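Local coordinates for putative GH105 family protein (PDB 3QWT), which is of unknown function but, as a possible GH105 family member, probably hydrolyses unsaturated uronyl glycosides of the rhamnogalacturonan type, at residues W65-T68 with H69-L73; K90-D93 with D94-D98; L118-R121 with Y122-T125. One frame throughout, in Å; residues are numbered along the deposited sequence.

In the fold
The three contacts follow one another along the chain, one on each of the successive helices 67-83, 86-102 and 114-125. Interaction 1 is at the start of its helix, nearest the centre of the chain; interaction 2 lies midway along the second helix, its centre about 12 Å away; interaction 3 forms the last turns of the third. The centres of interactions 2 and 3 are about 13 Å apart; those of 1 and 3, which do not touch, about 17 Å. Leu73 and His69 pack against Trp95, Phe96 meets Leu118, and Asp93 OD1 forms a salt bridge with Arg121 NE, so residues 90-98 bridge the other two. Together they join three consecutive helices of the alpha/alpha toroid.

Interaction 1 of 3, residues W65-T68 with H69-L73; sequences WEWT and HGVGL
Glu66 and His69 meet where the chain turns from a loop into helix 67-83. Glu66 holds the N-cap position, and its backbone N donates to ND1 of His69 at 2.8 Å, tilted 32° from the ring plane. The N3 side chain thus accepts from the N-cap backbone, as in a capping box, but no return bond from the Glu66 side chain is seen. The ring is closely packed on both faces. Trp65 N stands 3.5 Å above one face, toward the rim, and Thr68 OG1 lies over the other, 3.2 Å from ND1. The hydrogen-bond partner of OG1 is Thr59 O. Behind the cap the first helical turn closes with Gly70 N on Glu66 O (3.1 Å), then Val71 N on Trp67 O.

Contact is lighter at Trp67, which is partly exposed. Its CG sits between the backbone N and the carbonyl carbon (chi1 69°), which lays the indole alongside Val71, and CG2 of that valine reaches the ring edge at CE3, 3.9 Å away. Thr68 CG2 lies over the centre of one indole face. The indole also stacks with Tyr364 and lies beside a bound glycerol, probably from the crystallisation liquor.

ND1 could also donate to Glu66 O at 3.3 Å, but weakly; the shorter bond from Glu66 N, with NE2 donating to Gly61 O, makes ND1 more probably the acceptor, and would fix the rotation of the imidazole.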
loop_
_atom_site.group_PDB
_atom_site.type_symbol
_atom_site.label_atom_id
_atom_site.label_comp_id
_atom_site.label_asym_id
_atom_site.label_seq_id
_atom_site.Cartn_x
_atom_site.Cartn_y
_atom_site.Cartn_z
ATOM N N TRP A 65 2.202 -39.259 -26.016
ATOM C CA TRP A 65 2.018 -38.369 -24.884
ATOM C C TRP A 65 2.599 -38.958 -23.603
ATOM O O TRP A 65 1.958 -39.769 -22.933
ATOM C CB TRP A 65 0.531 -38.075 -24.684
ATOM C CG TRP A 65 0.210 -37.018 -23.630
ATOM C CD1 TRP A 65 0.982 -36.632 -22.560
ATOM C CD2 TRP A 65 -0.982 -36.211 -23.573
ATOM N NE1 TRP A 65 0.333 -35.639 -21.836
ATOM C CE2 TRP A 65 -0.872 -35.370 -22.438
ATOM C CE3 TRP A 65 -2.139 -36.136 -24.361
ATOM C CZ2 TRP A 65 -1.872 -34.466 -22.082
ATOM C CZ3 TRP A 65 -3.132 -35.229 -24.010
ATOM C CH2 TRP A 65 -2.995 -34.410 -22.876
ATOM N N GLU A 66 3.818 -38.565 -23.270
ATOM C CA GLU A 66 4.324 -38.786 -21.919
ATOM C C GLU A 66 5.413 -37.798 -21.510
ATOM O O GLU A 66 5.674 -36.819 -22.205
ATOM C CB GLU A 66 4.802 -40.218 -21.700
ATOM C CG GLU A 66 4.789 -40.576 -20.214
ATOM C CD GLU A 66 5.681 -41.717 -19.909
ATOM O OE1 GLU A 66 5.363 -42.495 -18.990
ATOM O OE2 GLU A 66 6.710 -41.842 -20.597
ATOM N N TRP A 67 6.042 -38.057 -20.374
ATOM C CA TRP A 67 6.987 -37.092 -19.816
ATOM C C TRP A 67 8.051 -36.730 -20.834
ATOM O O TRP A 67 8.576 -35.619 -20.835
ATOM C CB TRP A 67 7.618 -37.606 -18.516
ATOM C CG TRP A 67 8.553 -38.770 -18.706
ATOM C CD1 TRP A 67 8.222 -40.096 -18.711
ATOM C CD2 TRP A 67 9.966 -38.710 -18.922
ATOM N NE1 TRP A 67 9.339 -40.863 -18.914
ATOM C CE2 TRP A 67 10.425 -40.039 -19.048
ATOM C CE3 TRP A 67 10.887 -37.664 -19.023
ATOM C CZ2 TRP A 67 11.766 -40.351 -19.270
ATOM C CZ3 TRP A 67 12.219 -37.971 -19.234
ATOM C CH2 TRP A 67 12.646 -39.310 -19.361
ATOM N N THR A 68 8.346 -37.662 -21.720
ATOM C CA THR A 68 9.463 -37.484 -22.637
ATOM C C THR A 68 9.141 -36.348 -23.585
ATOM O O THR A 68 9.947 -35.449 -23.794
ATOM C CB THR A 68 9.762 -38.780 -23.433
ATOM O OG1 THR A 68 8.622 -39.124 -24.238
ATOM C CG2 THR A 68 10.084 -39.924 -22.471
ATOM N N HIS A 69 7.943 -36.395 -24.150
ATOM C CA HIS A 69 7.435 -35.295 -24.958
ATOM C C HIS A 69 7.399 -34.007 -24.151
ATOM O O HIS A 69 7.623 -32.925 -24.686
ATOM C CB HIS A 69 6.036 -35.637 -25.484
ATOM C CG HIS A 69 5.950 -37.012 -26.058
ATOM N ND1 HIS A 69 5.722 -38.127 -25.284
ATOM C CD2 HIS A 69 6.130 -37.464 -27.322
ATOM C CE1 HIS A 69 5.731 -39.204 -26.047
ATOM N NE2 HIS A 69 5.977 -38.826 -27.290
ATOM N N GLY A 70 7.126 -34.134 -22.858
ATOM C CA GLY A 70 7.093 -32.974 -21.977
ATOM C C GLY A 70 8.441 -32.279 -21.999
ATOM O O GLY A 70 8.531 -31.072 -22.207
ATOM N N VAL A 71 9.496 -33.059 -21.803
ATOM C CA VAL A 71 10.840 -32.520 -21.842
ATOM C C VAL A 71 11.159 -32.024 -23.243
ATOM O O VAL A 71 11.699 -30.930 -23.412
ATOM C CB VAL A 71 11.895 -33.551 -21.386
ATOM C CG1 VAL A 71 13.283 -32.982 -21.574
ATOM C CG2 VAL A 71 11.672 -33.910 -19.924
ATOM N N GLY A 72 10.800 -32.813 -24.250
ATOM C CA GLY A 72 10.993 -32.390 -25.629
ATOM C C GLY A 72 10.427 -31.005 -25.923
ATOM O O GLY A 72 11.122 -30.134 -26.441
ATOM N N LEU A 73 9.159 -30.791 -25.588
ATOM C CA LEU A 73 8.531 -29.502 -25.864
ATOM C C LEU A 73 9.258 -28.350 -25.146
ATOM O O LEU A 73 9.344 -27.237 -25.660
ATOM C CB LEU A 73 7.037 -29.522 -25.487
ATOM C CG LEU A 73 6.128 -30.507 -26.260
ATOM C CD1 LEU A 73 4.912 -30.914 -25.423
ATOM C CD2 LEU A 73 5.680 -29.944 -27.619
#

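Interaction 2 of 3, residues K90-D93 with D94-D98; sequences KIID and DWFAD
Lys90 and Asp94, one helical turn apart, cross obliquely, and the lysine chain wraps round a single carboxylate oxygen. NZ closes a salt bridge on OD2 of Asp94 at 2.9 Å, approaching on the syn lone pair, the side facing OD1. Two bends bring it there, one at chi2 (130°) and one near the end of the chain at chi4 (-54°), so that CE also comes close to the same oxygen. The carboxylate is itself folded back along the helix: with its CG anti to the carbonyl carbon, it leans over the preceding turn until Asp94 CG is 3.1 Å from Lys90 O, the carbonyl that also accepts the Asp94 backbone N. This polar pair lies on the outer side of the helix.

Ile92 and Phe96 are oriented differently, running side by side and pointing the same way. The methyl CG2 of Ile92, anti to its own backbone N, touches CE2 of the phenyl ring at 3.9 Å. The neighbouring ring atom CD2 of Phe96 comes within 3.4 Å of Ile92 O, while that carbonyl takes the Phe96 backbone N at 3.2 Å.

Between the two faces, Asp93 bridges two arginines, OD2 to Arg89 of its own helix and OD1 to Arg121. Helix 86-102 packs against both chain neighbours: Ile92 reaches Met76 of helix 67-83 and Thr117 of helix 114-125, and Trp95 touches Leu73 of the former and Pro114 of the latter.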
loop_
_atom_site.group_PDB
_atom_site.type_symbol
_atom_site.label_atom_id
_atom_site.label_comp_id
_atom_site.label_asym_id
_atom_site.label_seq_id
_atom_site.Cartn_x
_atom_site.Cartn_y
_atom_site.Cartn_z
ATOM N N LYS A 90 5.669 -23.771 -34.565
ATOM C CA LYS A 90 4.700 -24.621 -35.243
ATOM C C LYS A 90 4.757 -26.055 -34.721
ATOM O O LYS A 90 3.727 -26.653 -34.436
ATOM C CB LYS A 90 4.883 -24.573 -36.756
ATOM C CG LYS A 90 4.143 -25.682 -37.510
ATOM C CD LYS A 90 3.320 -25.120 -38.669
ATOM C CE LYS A 90 2.436 -26.189 -39.281
ATOM N NZ LYS A 90 3.241 -27.385 -39.678
ATOM N N ILE A 91 5.958 -26.592 -34.560
ATOM C CA ILE A 91 6.108 -27.948 -34.030
ATOM C C ILE A 91 5.443 -28.096 -32.652
ATOM O O ILE A 91 4.747 -29.080 -32.378
ATOM C CB ILE A 91 7.602 -28.370 -33.958
ATOM C CG1 ILE A 91 8.183 -28.531 -35.365
ATOM C CG2 ILE A 91 7.759 -29.667 -33.188
ATOM C CD1 ILE A 91 9.699 -28.775 -35.393
ATOM N N ILE A 92 5.643 -27.105 -31.793
ATOM C CA ILE A 92 5.016 -27.113 -30.469
ATOM C C ILE A 92 3.489 -27.059 -30.539
ATOM O O ILE A 92 2.785 -27.932 -29.994
ATOM C CB ILE A 92 5.511 -25.943 -29.631
ATOM C CG1 ILE A 92 6.970 -26.177 -29.237
ATOM C CG2 ILE A 92 4.618 -25.730 -28.398
ATOM C CD1 ILE A 92 7.690 -24.898 -28.826
ATOM N N ASP A 93 2.975 -26.038 -31.215
ATOM C CA ASP A 93 1.531 -25.884 -31.324
ATOM C C ASP A 93 0.881 -27.103 -31.991
ATOM O O ASP A 93 -0.188 -27.560 -31.562
ATOM C CB ASP A 93 1.173 -24.589 -32.051
ATOM C CG ASP A 93 1.592 -23.346 -31.270
ATOM O OD1 ASP A 93 2.045 -23.478 -30.100
ATOM O OD2 ASP A 93 1.469 -22.237 -31.836
ATOM N N ASP A 94 1.541 -27.643 -33.018
ATOM C CA ASP A 94 1.038 -28.833 -33.691
ATOM C C ASP A 94 0.945 -30.028 -32.739
ATOM O O ASP A 94 -0.057 -30.729 -32.729
ATOM C CB ASP A 94 1.895 -29.195 -34.910
ATOM C CG ASP A 94 1.689 -28.245 -36.076
ATOM O OD1 ASP A 94 0.708 -27.470 -36.058
ATOM O OD2 ASP A 94 2.516 -28.284 -37.012
ATOM N N TRP A 95 1.987 -30.272 -31.949
ATOM C CA TRP A 95 1.926 -31.384 -31.017
ATOM C C TRP A 95 0.701 -31.249 -30.123
ATOM O O TRP A 95 -0.034 -32.217 -29.903
ATOM C CB TRP A 95 3.175 -31.452 -30.148
ATOM C CG TRP A 95 3.243 -32.700 -29.315
ATOM C CD1 TRP A 95 3.855 -33.880 -29.659
ATOM C CD2 TRP A 95 2.694 -32.903 -28.005
ATOM N NE1 TRP A 95 3.722 -34.790 -28.648
ATOM C CE2 TRP A 95 3.016 -34.226 -27.619
ATOM C CE3 TRP A 95 1.968 -32.096 -27.115
ATOM C CZ2 TRP A 95 2.638 -34.765 -26.382
ATOM C CZ3 TRP A 95 1.592 -32.631 -25.883
ATOM C CH2 TRP A 95 1.934 -33.955 -25.527
ATOM N N PHE A 96 0.491 -30.054 -29.590
ATOM C CA PHE A 96 -0.658 -29.827 -28.724
ATOM C C PHE A 96 -1.981 -30.017 -29.451
ATOM O O PHE A 96 -2.892 -30.638 -28.920
ATOM C CB PHE A 96 -0.602 -28.450 -28.062
ATOM C CG PHE A 96 0.329 -28.392 -26.891
ATOM C CD1 PHE A 96 0.146 -29.235 -25.811
ATOM C CD2 PHE A 96 1.392 -27.504 -26.872
ATOM C CE1 PHE A 96 1.005 -29.206 -24.731
ATOM C CE2 PHE A 96 2.252 -27.461 -25.791
ATOM C CZ PHE A 96 2.058 -28.315 -24.723
ATOM N N ALA A 97 -2.088 -29.487 -30.661
ATOM C CA ALA A 97 -3.333 -29.597 -31.410
ATOM C C ALA A 97 -3.631 -31.073 -31.717
ATOM O O ALA A 97 -4.748 -31.570 -31.512
ATOM C CB ALA A 97 -3.256 -28.777 -32.681
ATOM N N ASP A 98 -2.613 -31.781 -32.179
ATOM C CA ASP A 98 -2.760 -33.193 -32.488
ATOM C C ASP A 98 -3.189 -33.989 -31.260
ATOM O O ASP A 98 -4.110 -34.799 -31.332
ATOM C CB ASP A 98 -1.449 -33.761 -33.050
ATOM C CG ASP A 98 -1.113 -33.208 -34.431
ATOM O OD1 ASP A 98 -1.997 -32.586 -35.066
ATOM O OD2 ASP A 98 0.033 -33.410 -34.883
#

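Interaction 3 of 3, residues L118-R121 with Y122-T125; sequences LAYR and YEET
Arg121 curls forward over the last turn of helix 114-125 to reach both Glu124 and Thr125. Its first three torsions are all close to -66°, a tight coil that brings the guanidinium beside Glu124 and Thr125. There NH1 donates to OE1 of Glu124 at 3.0 Å in a salt bridge. The oxygen lies almost exactly in the guanidinium plane, but the nitrogen comes from above the carboxylate, 70° out of its plane, and the two flat groups are steeply inclined to each other. Glu124 is extended beyond CG, and its CG packs 3.2 Å from Tyr120 O. Its OE2 is hydrogen-bonded to Tyr80 OH, and Arg121 NE pairs with Asp93, so both members of the ion pair are also held by neighbouring helices.

Thr125 finishes the turn. Its OG1 lies between the backbone N and the carbonyl carbon (chi1 73°), which turns the hydroxyl back to Arg121 O at 3.1 Å, from above the carbonyl plane. The backbone N of Thr125 donates to the same oxygen at 3.0 Å, so two donors grip it. Thr125 CG2 lies 3.7 Å from Arg121 NH2.

On another side of the helix Glu123 has CG anti to its backbone N and stays extended beyond it, lying alongside Tyr120 with OE2 3.6 Å from ring atom CD2. Lys180 of helix 170-184 joins this pair, bridging to OE2 and making a cation-pi contact with the ring.

Ion pairs of residues three apart and a threonine hydroxyl bonded to the carbonyl four residues back are familiar helical features; here they mark the end of a helix in an alpha/alpha toroid.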
loop_
_atom_site.group_PDB
_atom_site.type_symbol
_atom_site.label_atom_id
_atom_site.label_comp_id
_atom_site.label_asym_id
_atom_site.label_seq_id
_atom_site.Cartn_x
_atom_site.Cartn_y
_atom_site.Cartn_z
ATOM N N LEU A 118 2.826 -25.610 -22.391
ATOM C CA LEU A 118 1.533 -25.046 -22.713
ATOM C C LEU A 118 1.320 -23.752 -21.926
ATOM O O LEU A 118 0.761 -22.769 -22.444
ATOM C CB LEU A 118 0.419 -26.038 -22.393
ATOM C CG LEU A 118 -0.925 -25.599 -22.969
ATOM C CD1 LEU A 118 -0.918 -25.546 -24.516
ATOM C CD2 LEU A 118 -2.054 -26.478 -22.434
ATOM N N ALA A 119 1.778 -23.758 -20.677
ATOM C CA ALA A 119 1.636 -22.574 -19.844
ATOM C C ALA A 119 2.308 -21.397 -20.525
ATOM O O ALA A 119 1.733 -20.320 -20.611
ATOM C CB ALA A 119 2.210 -22.798 -18.424
ATOM N N TYR A 120 3.517 -21.614 -21.028
ATOM C CA TYR A 120 4.236 -20.550 -21.708
ATOM C C TYR A 120 3.524 -20.127 -22.991
ATOM O O TYR A 120 3.506 -18.955 -23.345
ATOM C CB TYR A 120 5.657 -20.980 -22.040
ATOM C CG TYR A 120 6.654 -20.772 -20.927
ATOM C CD1 TYR A 120 7.093 -21.848 -20.143
ATOM C CD2 TYR A 120 7.157 -19.504 -20.650
ATOM C CE1 TYR A 120 8.020 -21.661 -19.125
ATOM C CE2 TYR A 120 8.079 -19.309 -19.631
ATOM C CZ TYR A 120 8.509 -20.394 -18.873
ATOM O OH TYR A 120 9.423 -20.210 -17.862
ATOM N N ARG A 121 2.943 -21.083 -23.698
ATOM C CA ARG A 121 2.263 -20.741 -24.936
ATOM C C ARG A 121 0.989 -19.956 -24.629
ATOM O O ARG A 121 0.652 -19.008 -25.331
ATOM C CB ARG A 121 1.992 -21.979 -25.808
ATOM C CG ARG A 121 3.264 -22.627 -26.397
ATOM C CD ARG A 121 3.988 -21.702 -27.380
ATOM N NE ARG A 121 3.209 -21.437 -28.592
ATOM C CZ ARG A 121 3.050 -20.237 -29.144
ATOM N NH1 ARG A 121 3.615 -19.174 -28.592
ATOM N NH2 ARG A 121 2.310 -20.095 -30.243
ATOM N N TYR A 122 0.289 -20.337 -23.571
ATOM C CA TYR A 122 -0.894 -19.584 -23.171
ATOM C C TYR A 122 -0.504 -18.170 -22.763
ATOM O O TYR A 122 -1.203 -17.211 -23.078
ATOM C CB TYR A 122 -1.634 -20.269 -22.025
ATOM C CG TYR A 122 -2.802 -19.464 -21.527
ATOM C CD1 TYR A 122 -3.925 -19.265 -22.330
ATOM C CD2 TYR A 122 -2.785 -18.893 -20.266
ATOM C CE1 TYR A 122 -4.986 -18.522 -21.890
ATOM C CE2 TYR A 122 -3.849 -18.144 -19.811
ATOM C CZ TYR A 122 -4.953 -17.965 -20.625
ATOM O OH TYR A 122 -6.029 -17.222 -20.181
ATOM N N GLU A 123 0.620 -18.047 -22.063
ATOM C CA GLU A 123 1.117 -16.742 -21.643
ATOM C C GLU A 123 1.291 -15.787 -22.844
ATOM O O GLU A 123 0.866 -14.633 -22.778
ATOM C CB GLU A 123 2.438 -16.898 -20.900
ATOM C CG GLU A 123 3.031 -15.593 -20.407
ATOM C CD GLU A 123 4.227 -15.804 -19.489
ATOM O OE1 GLU A 123 4.346 -15.082 -18.480
ATOM O OE2 GLU A 123 5.049 -16.699 -19.777
ATOM N N GLU A 124 1.891 -16.274 -23.938
ATOM C CA GLU A 124 2.094 -15.456 -25.138
ATOM C C GLU A 124 0.822 -15.185 -25.937
ATOM O O GLU A 124 0.627 -14.075 -26.407
ATOM C CB GLU A 124 3.114 -16.081 -26.090
ATOM C CG GLU A 124 4.349 -16.664 -25.442
ATOM C CD GLU A 124 5.207 -17.420 -26.444
ATOM O OE1 GLU A 124 5.388 -18.649 -26.263
ATOM O OE2 GLU A 124 5.677 -16.777 -27.419
ATOM N N THR A 125 -0.028 -16.194 -26.098
ATOM C CA THR A 125 -1.167 -16.098 -27.017
ATOM C C THR A 125 -2.515 -15.863 -26.337
ATOM O O THR A 125 -3.440 -15.362 -26.966
ATOM C CB THR A 125 -1.314 -17.368 -27.893
ATOM O OG1 THR A 125 -1.820 -18.439 -27.089
ATOM C CG2 THR A 125 0.025 -17.770 -28.518
#